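Local coordinates for protein thermophilic dibenzothiophene desulfurization enzyme C (Paenibacillus sp. A11-2, PDB 5XDC) that probably oxidises dibenzothiophene to its sulfoxide and then its sulfone, using reduced FMN and molecular oxygen, in the pathway of dibenzothiophene degradation, at residues B[194-202]-B[211-219]; B[265-273]-B[367-378]. One frame throughout, in Å; residues are numbered along the deposited sequence. Where two conformers were deposited one is given.

In the fold
Interaction 1 (194-202 with 211-219) belongs to the beta-rich middle domain of an acyl-CoA dehydrogenase-like fold, and interaction 2 (265-273 with 367-378) to its helical C-terminal domain. Within one chain their centres lie 34 Å apart, with about 12 Å between nearest atoms. Across the subunit interface, Trp202 of interaction 1 packs on Ala369 of a neighbouring subunit, from the same segment as interaction 2. Interaction 1 carries Trp202 and Ser212 into the indole pocket, and the Ser212 side chain comes within about 3 Å of that of Ser160, an FMN-binding residue. In interaction 2 the Tyr273 side chain is about 3 Å from that of Arg366, also FMN-binding, and the Ala367 side chain about 10 Å from a bound indole.

Interaction 1: residues B[194-202]-B[211-219]; sequences AGVQVNGDW and DSGSVTFSG. With IND (indole), chain J.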
loop_
_atom_site.group_PDB
_atom_site.type_symbol
_atom_site.label_atom_id
_atom_site.label_comp_id
_atom_site.label_asym_id
_atom_site.label_seq_id
_atom_site.Cartn_x
_atom_site.Cartn_y
_atom_site.Cartn_z
ATOM N N ALA B 194 22.479 -43.599 18.403
ATOM C CA ALA B 194 23.904 -43.520 18.074
ATOM C C ALA B 194 24.111 -42.900 16.702
ATOM O O ALA B 194 23.480 -43.298 15.721
ATOM C CB ALA B 194 24.540 -44.914 18.112
ATOM N N GLY B 195 25.008 -41.913 16.635
ATOM C CA GLY B 195 25.331 -41.262 15.388
ATOM C C GLY B 195 24.601 -39.954 15.153
ATOM O O GLY B 195 24.950 -39.236 14.209
ATOM N N VAL B 196 23.600 -39.637 15.965
ATOM C CA VAL B 196 22.866 -38.379 15.834
ATOM C C VAL B 196 23.593 -37.305 16.629
ATOM O O VAL B 196 23.815 -37.451 17.837
ATOM C CB VAL B 196 21.416 -38.524 16.314
ATOM C CG1 VAL B 196 20.706 -37.152 16.295
ATOM C CG2 VAL B 196 20.662 -39.521 15.435
ATOM N N GLN B 197 23.943 -36.203 15.963
ATOM C CA GLN B 197 24.565 -35.071 16.644
ATOM C C GLN B 197 23.752 -33.823 16.333
ATOM O O GLN B 197 23.700 -33.389 15.179
ATOM C CB GLN B 197 26.025 -34.890 16.220
ATOM C CG GLN B 197 26.715 -33.693 16.870
ATOM C CD GLN B 197 26.800 -33.808 18.378
ATOM O OE1 GLN B 197 27.347 -34.779 18.913
ATOM N NE2 GLN B 197 26.261 -32.810 19.079
ATOM N N VAL B 198 23.102 -33.283 17.357
ATOM C CA VAL B 198 22.400 -32.006 17.253
ATOM C C VAL B 198 23.445 -30.913 17.416
ATOM O O VAL B 198 24.110 -30.842 18.450
ATOM C CB VAL B 198 21.303 -31.890 18.317
ATOM C CG1 VAL B 198 20.606 -30.537 18.229
ATOM C CG2 VAL B 198 20.309 -33.030 18.162
ATOM N N ASN B 199 23.599 -30.061 16.400
ATOM C CA ASN B 199 24.792 -29.217 16.362
ATOM C C ASN B 199 24.667 -27.888 17.101
ATOM O O ASN B 199 25.700 -27.282 17.405
ATOM C CB ASN B 199 25.196 -28.955 14.915
ATOM C CG ASN B 199 25.715 -30.199 14.239
ATOM O OD1 ASN B 199 26.492 -30.955 14.827
ATOM N ND2 ASN B 199 25.266 -30.442 13.019
ATOM N N GLY B 200 23.462 -27.411 17.404
ATOM C CA GLY B 200 23.349 -26.172 18.160
ATOM C C GLY B 200 23.829 -24.919 17.445
ATOM O O GLY B 200 24.097 -23.912 18.102
ATOM N N ASP B 201 23.891 -24.941 16.117
ATOM C CA ASP B 201 24.438 -23.843 15.311
ATOM C C ASP B 201 23.316 -22.939 14.799
ATOM O O ASP B 201 23.054 -22.840 13.597
ATOM C CB ASP B 201 25.243 -24.416 14.149
ATOM C CG ASP B 201 24.455 -25.455 13.352
ATOM O OD1 ASP B 201 23.630 -26.170 13.958
ATOM O OD2 ASP B 201 24.638 -25.576 12.130
ATOM N N TRP B 202 22.677 -22.246 15.732
ATOM C CA TRP B 202 21.537 -21.389 15.421
ATOM C C TRP B 202 21.732 -20.051 16.115
ATOM O O TRP B 202 21.693 -19.968 17.348
ATOM C CB TRP B 202 20.229 -22.041 15.853
ATOM C CG TRP B 202 18.973 -21.232 15.547
ATOM C CD1 TRP B 202 18.117 -20.668 16.452
ATOM C CD2 TRP B 202 18.428 -20.947 14.253
ATOM N NE1 TRP B 202 17.085 -20.041 15.802
ATOM C CE2 TRP B 202 17.249 -20.202 14.451
ATOM C CE3 TRP B 202 18.829 -21.238 12.950
ATOM C CZ2 TRP B 202 16.471 -19.745 13.389
ATOM C CZ3 TRP B 202 18.049 -20.791 11.896
ATOM C CH2 TRP B 202 16.886 -20.057 12.124
ATOM N N ASP B 211 16.011 -23.393 18.055
ATOM C CA ASP B 211 17.049 -24.383 17.752
ATOM C C ASP B 211 16.892 -24.988 16.357
ATOM O O ASP B 211 16.820 -26.208 16.165
ATOM C CB ASP B 211 17.073 -25.456 18.824
ATOM C CG ASP B 211 18.007 -25.097 19.953
ATOM O OD1 ASP B 211 19.242 -25.074 19.721
ATOM O OD2 ASP B 211 17.499 -24.835 21.041
ATOM N N SER B 212 16.892 -24.097 15.364
ATOM C CA SER B 212 16.677 -24.465 13.975
ATOM C C SER B 212 17.987 -24.605 13.216
ATOM O O SER B 212 18.031 -24.415 11.995
ATOM C CB SER B 212 15.756 -23.449 13.304
ATOM O OG SER B 212 14.467 -23.502 13.884
ATOM N N GLY B 213 19.048 -24.949 13.926
ATOM C CA GLY B 213 20.299 -25.301 13.301
ATOM C C GLY B 213 20.311 -26.678 12.668
ATOM O O GLY B 213 19.263 -27.208 12.290
ATOM N N SER B 214 21.494 -27.269 12.548
ATOM C CA SER B 214 21.660 -28.490 11.783
ATOM C C SER B 214 21.758 -29.710 12.700
ATOM O O SER B 214 21.995 -29.608 13.907
ATOM C CB SER B 214 22.892 -28.401 10.878
ATOM O OG SER B 214 24.060 -28.219 11.636
ATOM N N VAL B 215 21.536 -30.869 12.094
ATOM C CA VAL B 215 21.703 -32.166 12.738
ATOM C C VAL B 215 22.558 -33.009 11.813
ATOM O O VAL B 215 22.278 -33.098 10.613
ATOM C CB VAL B 215 20.357 -32.866 13.007
ATOM C CG1 VAL B 215 20.583 -34.299 13.524
ATOM C CG2 VAL B 215 19.534 -32.070 13.997
ATOM N N THR B 216 23.600 -33.626 12.365
ATOM C CA THR B 216 24.512 -34.447 11.592
ATOM C C THR B 216 24.243 -35.903 11.922
ATOM O O THR B 216 24.213 -36.274 13.102
ATOM C CB THR B 216 25.975 -34.101 11.891
ATOM O OG1 THR B 216 26.232 -32.744 11.482
ATOM C CG2 THR B 216 26.904 -35.034 11.117
ATOM N N PHE B 217 24.005 -36.699 10.886
ATOM C CA PHE B 217 23.781 -38.136 11.017
ATOM C C PHE B 217 25.044 -38.854 10.563
ATOM O O PHE B 217 25.423 -38.759 9.390
ATOM C CB PHE B 217 22.588 -38.587 10.170
ATOM C CG PHE B 217 21.289 -37.913 10.534
ATOM C CD1 PHE B 217 20.968 -36.676 10.019
ATOM C CD2 PHE B 217 20.391 -38.525 11.397
ATOM C CE1 PHE B 217 19.780 -36.057 10.353
ATOM C CE2 PHE B 217 19.195 -37.903 11.742
ATOM C CZ PHE B 217 18.895 -36.670 11.222
ATOM N N SER B 218 25.687 -39.570 11.484
ATOM C CA SER B 218 26.870 -40.368 11.172
ATOM C C SER B 218 26.551 -41.849 11.363
ATOM O O SER B 218 26.613 -42.356 12.480
ATOM C CB SER B 218 28.035 -39.946 12.057
ATOM O OG SER B 218 28.405 -38.618 11.767
ATOM N N GLY B 219 26.237 -42.532 10.268
ATOM C CA GLY B 219 25.948 -43.956 10.341
ATOM C C GLY B 219 24.778 -44.279 11.247
ATOM O O GLY B 219 24.802 -45.285 11.966
HETATM N N1 IND J . 13.131 -19.939 11.666
HETATM C C2 IND J . 13.077 -21.074 12.356
HETATM C C3 IND J . 12.955 -21.954 11.436
HETATM C C4 IND J . 12.784 -22.212 8.960
HETATM C C5 IND J . 12.772 -21.440 7.796
HETATM C C6 IND J . 12.888 -20.036 7.865
HETATM C C7 IND J . 13.014 -19.408 9.100
HETATM C C8 IND J . 13.031 -20.163 10.257
HETATM C C9 IND J . 12.907 -21.593 10.179
HETATM O O HOH W 1 26.970 -37.314 13.943
HETATM O O HOH W 2 20.944 -27.932 15.830
#
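Trp202 and Ser212 meet beyond the ends of two antiparallel strands. Ser212 CB sits 3.5 Å from the centroid of the six-membered ring of Trp202, almost on its normal, a CH-pi contact suited to a small side chain such as serine. Ser212 OG comes within 3.2 Å of C2 of the bound indole, while hydrogen bonds to Thr210 and Ser160 hold that hydroxyl.

The strands themselves are tight. Gln197 and Thr216, the hydrogen-bonded pair, bond both ways, and Ser218 N reaches Gly195 O at 2.8 Å. Val196, Val198, Val215 and Phe217 share one apolar face, where branched and aromatic side chains pack together.

The solvent-facing side is polar. Asp201 grips Ser214 with both oxygens, OD1 taking N at 2.8 Å and OD2 taking OG; a CB on Gly213 would run into OD1. Asn199, its CG swung beside the backbone N (chi1 -69°), spends both ND2 hydrogens, on Ser214 OG and Thr216 OG1. Gln197 turns its amide back to its own strand, and a water joins Gly195 O to Ser218 OG.

Strand 215-217 is the middle of a three-stranded antiparallel sheet, between 196-198 and 155-156; Val196 and Phe217 lean on strand 167-174.

Interaction 2: residues B[265-273]-B[367-378]; sequences GALEEAAHY and AAASRQFGFDRF
Tyr273 and Phe373 meet as an offset stack, centroids 4.6 Å apart and planes turned 28° from parallel, with CD2 of the tyrosine over one face of the phenylalanine near its rim. The opposite face of Phe373 is covered by Phe375 CB, so the flat ring is held between Tyr273 and the CB of Phe375. Tyr273 in turn receives the methyl of Ala367 over a face, CB 4.2 Å from the ring centroid; its hydroxyl lies near Ala367 N at too poor an angle for a hydrogen bond.

One turn toward the N-terminus, Glu269 and Phe375 run antiparallel alongside one another, carboxylate and ring nearly coplanar. The glutamate's CG and the carbonyl O of Ala266 both lie at the ring edge, the latter 3.3 Å from Phe375 CE1. A bend at chi2 (77°) carries the carboxylate toward Phe373, where a water bridges OE1 to the phenylalanine's carbonyl O, and the aliphatic part of the chain remains against the rings.

This is packing within the helical C-terminal domain of the acyl-CoA dehydrogenase fold: helix 247-276 lies against the connection between helices 365-369 and 376-385. Leu355 of helix 331-363 touches Ala266, and Met363 touches Phe375.

Phe378 lays its face over the helix backbone, with Ala266 CA 3.7 Å from its centroid and 6° off the normal. Ala266 CB touches Phe378 CG at 3.6 Å. Replacing the ring with an alanine here would probably open a gap over Ala266 and deprive Glu269 CG of one of its two aromatic neighbours. Small residues suit the helix surface that faces the ring, since a CB on Gly265 would fall only 3.3 Å from Phe378 CE1.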
loop_
_atom_site.group_PDB
_atom_site.type_symbol
_atom_site.label_atom_id
_atom_site.label_comp_id
_atom_site.label_asym_id
_atom_site.label_seq_id
_atom_site.Cartn_x
_atom_site.Cartn_y
_atom_site.Cartn_z
ATOM N N GLY B 265 0.148 -10.012 19.488
ATOM C CA GLY B 265 1.028 -9.642 20.585
ATOM C C GLY B 265 1.676 -8.287 20.377
ATOM O O GLY B 265 1.786 -7.487 21.312
ATOM N N ALA B 266 2.122 -8.018 19.151
ATOM C CA ALA B 266 2.726 -6.732 18.830
ATOM C C ALA B 266 1.727 -5.595 19.024
ATOM O O ALA B 266 2.057 -4.546 19.588
ATOM C CB ALA B 266 3.235 -6.756 17.392
ATOM N N LEU B 267 0.510 -5.771 18.530
ATOM C CA LEU B 267 -0.473 -4.699 18.625
ATOM C C LEU B 267 -0.816 -4.398 20.083
ATOM O O LEU B 267 -0.908 -3.230 20.475
ATOM C CB LEU B 267 -1.721 -5.072 17.825
ATOM C CG LEU B 267 -2.656 -3.978 17.316
ATOM C CD1 LEU B 267 -1.943 -2.921 16.525
ATOM C CD2 LEU B 267 -3.757 -4.626 16.464
ATOM N N GLU B 268 -1.016 -5.438 20.898
ATOM C CA GLU B 268 -1.316 -5.233 22.314
ATOM C C GLU B 268 -0.140 -4.595 23.043
ATOM O O GLU B 268 -0.331 -3.689 23.861
ATOM C CB GLU B 268 -1.690 -6.554 22.983
ATOM C CG GLU B 268 -3.015 -7.136 22.546
ATOM C CD GLU B 268 -4.212 -6.385 23.109
ATOM O OE1 GLU B 268 -4.031 -5.305 23.720
ATOM O OE2 GLU B 268 -5.341 -6.886 22.940
ATOM N N GLU B 269 1.084 -5.044 22.758
ATOM C CA GLU B 269 2.245 -4.456 23.421
ATOM C C GLU B 269 2.404 -2.993 23.040
ATOM O O GLU B 269 2.738 -2.153 23.884
ATOM C CB GLU B 269 3.513 -5.245 23.071
ATOM C CG GLU B 269 4.822 -4.671 23.597
ATOM C CD GLU B 269 5.049 -4.947 25.075
ATOM O OE1 GLU B 269 6.118 -4.540 25.585
ATOM O OE2 GLU B 269 4.165 -5.552 25.727
ATOM N N ALA B 270 2.195 -2.670 21.765
ATOM C CA ALA B 270 2.245 -1.282 21.338
ATOM C C ALA B 270 1.185 -0.464 22.067
ATOM O O ALA B 270 1.474 0.616 22.595
ATOM C CB ALA B 270 2.063 -1.198 19.827
ATOM N N ALA B 271 -0.051 -0.973 22.115
ATOM C CA ALA B 271 -1.128 -0.238 22.769
ATOM C C ALA B 271 -0.775 0.059 24.220
ATOM O O ALA B 271 -0.979 1.180 24.713
ATOM C CB ALA B 271 -2.429 -1.038 22.687
ATOM N N HIS B 272 -0.226 -0.937 24.913
ATOM C CA HIS B 272 0.210 -0.746 26.293
ATOM C C HIS B 272 1.238 0.371 26.406
ATOM O O HIS B 272 1.142 1.225 27.298
ATOM C CB HIS B 272 0.776 -2.056 26.836
ATOM C CG HIS B 272 1.285 -1.952 28.240
ATOM N ND1 HIS B 272 2.600 -1.664 28.534
ATOM C CD2 HIS B 272 0.653 -2.083 29.430
ATOM C CE1 HIS B 272 2.759 -1.627 29.846
ATOM N NE2 HIS B 272 1.593 -1.880 30.412
ATOM N N TYR B 273 2.218 0.394 25.500
ATOM C CA TYR B 273 3.217 1.456 25.497
ATOM C C TYR B 273 2.575 2.811 25.240
ATOM O O TYR B 273 2.888 3.798 25.912
ATOM C CB TYR B 273 4.287 1.177 24.446
ATOM C CG TYR B 273 5.366 2.226 24.435
ATOM C CD1 TYR B 273 5.226 3.395 23.701
ATOM C CD2 TYR B 273 6.539 2.045 25.168
ATOM C CE1 TYR B 273 6.206 4.357 23.694
ATOM C CE2 TYR B 273 7.526 3.006 25.174
ATOM C CZ TYR B 273 7.358 4.158 24.443
ATOM O OH TYR B 273 8.358 5.097 24.457
ATOM N N ALA B 367 10.140 4.928 21.770
ATOM C CA ALA B 367 10.011 3.482 21.649
ATOM C C ALA B 367 11.225 2.866 20.963
ATOM O O ALA B 367 11.562 1.709 21.232
ATOM C CB ALA B 367 8.729 3.129 20.897
ATOM N N ALA B 368 11.880 3.601 20.071
ATOM C CA ALA B 368 13.091 3.140 19.397
ATOM C C ALA B 368 14.364 3.611 20.082
ATOM O O ALA B 368 15.388 2.923 20.009
ATOM C CB ALA B 368 13.121 3.627 17.947
ATOM N N ALA B 369 14.324 4.780 20.725
ATOM C CA ALA B 369 15.506 5.294 21.419
ATOM C C ALA B 369 15.917 4.399 22.578
ATOM O O ALA B 369 17.099 4.362 22.948
ATOM C CB ALA B 369 15.233 6.705 21.930
ATOM N N SER B 370 14.962 3.690 23.168
ATOM C CA SER B 370 15.215 2.773 24.276
ATOM C C SER B 370 15.289 1.345 23.739
ATOM O O SER B 370 14.266 0.673 23.604
ATOM C CB SER B 370 14.118 2.900 25.323
ATOM O OG SER B 370 13.995 1.695 26.056
ATOM N N ARG B 371 16.506 0.868 23.458
ATOM C CA ARG B 371 16.666 -0.490 22.947
ATOM C C ARG B 371 16.012 -1.498 23.877
ATOM O O ARG B 371 15.434 -2.491 23.419
ATOM C CB ARG B 371 18.151 -0.824 22.775
ATOM C CG ARG B 371 18.455 -2.219 22.208
ATOM C CD ARG B 371 19.958 -2.559 22.280
ATOM N NE ARG B 371 20.486 -2.387 23.635
ATOM C CZ ARG B 371 20.339 -3.262 24.628
ATOM N NH1 ARG B 371 19.681 -4.403 24.440
ATOM N NH2 ARG B 371 20.851 -2.995 25.824
ATOM N N GLN B 372 16.081 -1.247 25.190
ATOM C CA GLN B 372 15.599 -2.206 26.182
ATOM C C GLN B 372 14.101 -2.467 26.066
ATOM O O GLN B 372 13.629 -3.528 26.484
ATOM C CB GLN B 372 15.926 -1.709 27.592
ATOM N N PHE B 373 13.326 -1.512 25.543
ATOM C CA PHE B 373 11.909 -1.773 25.314
ATOM C C PHE B 373 11.730 -3.090 24.553
ATOM O O PHE B 373 10.869 -3.911 24.894
ATOM C CB PHE B 373 11.300 -0.583 24.562
ATOM C CG PHE B 373 9.829 -0.726 24.225
ATOM C CD1 PHE B 373 8.975 -1.483 25.013
ATOM C CD2 PHE B 373 9.307 -0.086 23.115
ATOM C CE1 PHE B 373 7.638 -1.603 24.684
ATOM C CE2 PHE B 373 7.963 -0.203 22.791
ATOM C CZ PHE B 373 7.135 -0.962 23.578
ATOM N N GLY B 374 12.557 -3.316 23.537
ATOM C CA GLY B 374 12.613 -4.614 22.893
ATOM C C GLY B 374 11.470 -4.913 21.949
ATOM O O GLY B 374 11.254 -6.080 21.608
ATOM N N PHE B 375 10.750 -3.895 21.495
ATOM C CA PHE B 375 9.573 -4.128 20.661
ATOM C C PHE B 375 9.947 -4.702 19.307
ATOM O O PHE B 375 9.130 -5.392 18.680
ATOM C CB PHE B 375 8.802 -2.816 20.497
ATOM C CG PHE B 375 7.528 -2.957 19.713
ATOM C CD1 PHE B 375 6.370 -3.367 20.333
ATOM C CD2 PHE B 375 7.499 -2.677 18.357
ATOM C CE1 PHE B 375 5.216 -3.510 19.621
ATOM C CE2 PHE B 375 6.330 -2.812 17.646
ATOM C CZ PHE B 375 5.198 -3.229 18.282
ATOM N N ASP B 376 11.172 -4.454 18.851
ATOM C CA ASP B 376 11.630 -4.964 17.572
ATOM C C ASP B 376 11.648 -6.483 17.516
ATOM O O ASP B 376 11.769 -7.027 16.424
ATOM C CB ASP B 376 13.024 -4.427 17.276
ATOM C CG ASP B 376 14.035 -4.862 18.286
ATOM O OD1 ASP B 376 13.900 -4.487 19.468
ATOM O OD2 ASP B 376 14.992 -5.567 17.897
ATOM N N ARG B 377 11.549 -7.163 18.660
ATOM C CA ARG B 377 11.457 -8.622 18.665
ATOM C C ARG B 377 10.320 -9.122 17.785
ATOM O O ARG B 377 10.459 -10.139 17.096
ATOM C CB ARG B 377 11.270 -9.115 20.099
ATOM C CG ARG B 377 11.101 -10.599 20.229
ATOM C CD ARG B 377 11.054 -10.995 21.714
ATOM N NE ARG B 377 10.020 -10.263 22.449
ATOM C CZ ARG B 377 8.753 -10.637 22.550
ATOM N NH1 ARG B 377 8.337 -11.765 21.986
ATOM N NH2 ARG B 377 7.897 -9.882 23.223
ATOM N N PHE B 378 9.178 -8.429 17.795
ATOM C CA PHE B 378 8.043 -8.889 16.997
ATOM C C PHE B 378 8.365 -8.854 15.505
ATOM O O PHE B 378 8.153 -9.842 14.787
ATOM C CB PHE B 378 6.811 -8.039 17.309
ATOM C CG PHE B 378 6.323 -8.166 18.733
ATOM C CD1 PHE B 378 5.556 -9.260 19.123
ATOM C CD2 PHE B 378 6.600 -7.181 19.672
ATOM C CE1 PHE B 378 5.094 -9.375 20.426
ATOM C CE2 PHE B 378 6.141 -7.282 20.974
ATOM C CZ PHE B 378 5.396 -8.392 21.354
HETATM O O HOH W 3 8.308 -4.971 23.901
#